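PDB 4LRL: HD domain protein from Enterococcus faecalis, which probably hydrolyses deoxyribonucleoside triphosphates to the deoxynucleoside and triphosphate, under allosteric control by bound nucleotides. Local coordinates for residues T144-F149 and L279-H284. Numbering follows the deposited sequence.
Sequences TFEHIF and LDHLLH
Thr144 presses its methyl against the backbone of the facing helix: CG2 lies 3.5 Å from Asp280 CA, with Leu283 CD1 to one side of it. The methyl is anti to the backbone N, which directs CG2 across the gap and leaves OG1 beside Leu279 CD2, hydrogen-bonded to Glu276 one turn earlier on the partner helix. The CA atoms of Thr144 and Asp280 are 5.7 Å apart, a near point of the two backbones. One turn on, Ile148 continues the row; its CG1 meets Leu283 CB at 4.3 Å, and its CD1 reaches over the Asp280 carboxylate, 3.4 Å from both OD1 and OD2. Phe149 CE1 also touches Leu283 CD1, at 4.4 Å, its ring lying obliquely to that methyl. The axes of 144-149 and 279-284 run in the same general direction, 9.7 Å apart at closest approach and crossing at -35°, and the contact joins the all-helical HD domain (helix 142-149) to the HD-associated region (helix 270-291). Phe307 and Phe308 of helix 305-308 touch Phe149, while Phe329 of helix 322-332 packs on Leu279 and Leu283, continuing the apolar side. Toward solvent the contact becomes polar and thinner. Exposed His147 donates ND1-H to the syn lone pair of Asp280 OD1 (2.7 Å), but the bond is bent to 139° and the oxygen sits 24° out of the imidazole plane. The carboxylate meets the imidazole at OD1, while Ile148 CD1 lies over its face, and beyond it His284 offers Ile148 CD1 little more than its CB, at 4.1 Å.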
loop_
_atom_site.group_PDB
_atom_site.type_symbol
_atom_site.label_atom_id
_atom_site.label_comp_id
_atom_site.label_asym_id
_atom_site.label_seq_id
_atom_site.Cartn_x
_atom_site.Cartn_y
_atom_site.Cartn_z
ATOM N N THR C 144 -12.523 11.367 -28.752
ATOM C CA THR C 144 -12.169 11.276 -30.167
ATOM C C THR C 144 -13.427 11.144 -31.022
ATOM O O THR C 144 -13.562 11.792 -32.056
ATOM C CB THR C 144 -11.258 10.063 -30.433
ATOM O OG1 THR C 144 -10.165 10.082 -29.520
ATOM C CG2 THR C 144 -10.718 10.086 -31.848
ATOM N N PHE C 145 -14.344 10.301 -30.560
ATOM C CA PHE C 145 -15.583 10.020 -31.266
ATOM C C PHE C 145 -16.449 11.272 -31.456
ATOM O O PHE C 145 -17.027 11.479 -32.532
ATOM C CB PHE C 145 -16.362 8.928 -30.534
ATOM C CG PHE C 145 -17.323 8.192 -31.407
ATOM C CD1 PHE C 145 -16.928 7.032 -32.071
ATOM C CD2 PHE C 145 -18.625 8.661 -31.580
ATOM C CE1 PHE C 145 -17.819 6.349 -32.897
ATOM C CE2 PHE C 145 -19.524 7.984 -32.405
ATOM C CZ PHE C 145 -19.117 6.831 -33.070
ATOM N N GLU C 146 -16.522 12.113 -30.425
ATOM C CA GLU C 146 -17.326 13.336 -30.506
ATOM C C GLU C 146 -16.713 14.366 -31.438
ATOM O O GLU C 146 -17.433 15.124 -32.079
ATOM C CB GLU C 146 -17.569 13.936 -29.120
ATOM C CG GLU C 146 -18.323 12.989 -28.192
ATOM C CD GLU C 146 -18.465 13.493 -26.766
ATOM O OE1 GLU C 146 -19.067 12.758 -25.959
ATOM O OE2 GLU C 146 -17.993 14.611 -26.448
ATOM N N HIS C 147 -15.384 14.391 -31.515
ATOM C CA HIS C 147 -14.712 15.307 -32.432
ATOM C C HIS C 147 -15.023 14.975 -33.895
ATOM O O HIS C 147 -15.322 15.872 -34.684
ATOM C CB HIS C 147 -13.196 15.340 -32.185
ATOM C CG HIS C 147 -12.447 16.202 -33.159
ATOM N ND1 HIS C 147 -11.514 15.696 -34.040
ATOM C CD2 HIS C 147 -12.514 17.533 -33.404
ATOM C CE1 HIS C 147 -11.027 16.680 -34.776
ATOM N NE2 HIS C 147 -11.621 17.804 -34.414
ATOM N N ILE C 148 -14.977 13.688 -34.239
ATOM C CA ILE C 148 -15.163 13.234 -35.625
ATOM C C ILE C 148 -16.640 13.114 -36.021
ATOM O O ILE C 148 -17.025 13.506 -37.129
ATOM C CB ILE C 148 -14.450 11.866 -35.894
ATOM C CG1 ILE C 148 -12.970 11.901 -35.461
ATOM C CG2 ILE C 148 -14.611 11.429 -37.355
ATOM C CD1 ILE C 148 -12.105 12.916 -36.195
ATOM N N PHE C 149 -17.461 12.573 -35.123
ATOM C CA PHE C 149 -18.857 12.291 -35.461
ATOM C C PHE C 149 -19.885 13.248 -34.856
ATOM O O PHE C 149 -21.084 13.064 -35.038
ATOM C CB PHE C 149 -19.200 10.839 -35.138
ATOM C CG PHE C 149 -18.372 9.849 -35.898
ATOM C CD1 PHE C 149 -17.371 9.124 -35.261
ATOM C CD2 PHE C 149 -18.575 9.654 -37.257
ATOM C CE1 PHE C 149 -16.598 8.207 -35.962
ATOM C CE2 PHE C 149 -17.797 8.736 -37.974
ATOM C CZ PHE C 149 -16.809 8.013 -37.323
ATOM N N LEU C 279 -5.784 7.563 -33.756
ATOM C CA LEU C 279 -7.181 7.165 -33.759
ATOM C C LEU C 279 -8.070 8.235 -34.428
ATOM O O LEU C 279 -8.948 7.904 -35.229
ATOM C CB LEU C 279 -7.654 6.898 -32.330
ATOM C CG LEU C 279 -9.131 6.588 -32.067
ATOM C CD1 LEU C 279 -9.548 5.271 -32.720
ATOM C CD2 LEU C 279 -9.370 6.533 -30.563
ATOM N N ASP C 280 -7.830 9.502 -34.098
ATOM C CA ASP C 280 -8.634 10.605 -34.621
ATOM C C ASP C 280 -8.562 10.614 -36.141
ATOM O O ASP C 280 -9.586 10.638 -36.826
ATOM C CB ASP C 280 -8.165 11.946 -34.026
ATOM C CG ASP C 280 -8.957 13.145 -34.549
ATOM O OD1 ASP C 280 -9.785 13.686 -33.798
ATOM O OD2 ASP C 280 -8.758 13.565 -35.708
ATOM N N HIS C 281 -7.342 10.565 -36.659
ATOM C CA HIS C 281 -7.110 10.680 -38.088
ATOM C C HIS C 281 -7.551 9.430 -38.839
ATOM O O HIS C 281 -8.021 9.510 -39.980
ATOM C CB HIS C 281 -5.642 10.983 -38.338
ATOM C CG HIS C 281 -5.231 12.352 -37.898
ATOM N ND1 HIS C 281 -3.917 12.766 -37.892
ATOM C CD2 HIS C 281 -5.963 13.405 -37.455
ATOM C CE1 HIS C 281 -3.860 14.023 -37.484
ATOM N NE2 HIS C 281 -5.087 14.434 -37.210
ATOM N N LEU C 282 -7.398 8.280 -38.183
ATOM C CA LEU C 282 -7.887 7.002 -38.687
ATOM C C LEU C 282 -9.394 7.021 -38.920
ATOM O O LEU C 282 -9.867 6.616 -39.973
ATOM C CB LEU C 282 -7.524 5.888 -37.704
ATOM C CG LEU C 282 -8.107 4.485 -37.886
ATOM C CD1 LEU C 282 -7.679 3.905 -39.212
ATOM C CD2 LEU C 282 -7.678 3.586 -36.706
ATOM N N LEU C 283 -10.144 7.500 -37.937
ATOM C CA LEU C 283 -11.588 7.581 -38.076
ATOM C C LEU C 283 -11.954 8.630 -39.115
ATOM O O LEU C 283 -12.913 8.461 -39.874
ATOM C CB LEU C 283 -12.254 7.895 -36.730
ATOM C CG LEU C 283 -12.132 6.831 -35.629
ATOM C CD1 LEU C 283 -12.603 7.401 -34.317
ATOM C CD2 LEU C 283 -12.912 5.558 -35.962
ATOM N N HIS C 284 -11.181 9.712 -39.148
ATOM C CA HIS C 284 -11.438 10.774 -40.101
ATOM C C HIS C 284 -11.257 10.278 -41.538
ATOM O O HIS C 284 -12.079 10.576 -42.408
ATOM C CB HIS C 284 -10.552 11.986 -39.829
ATOM C CG HIS C 284 -10.920 13.185 -40.645
ATOM N ND1 HIS C 284 -9.983 13.978 -41.275
ATOM C CD2 HIS C 284 -12.132 13.705 -40.966
ATOM C CE1 HIS C 284 -10.598 14.947 -41.929
ATOM N NE2 HIS C 284 -11.902 14.803 -41.758
#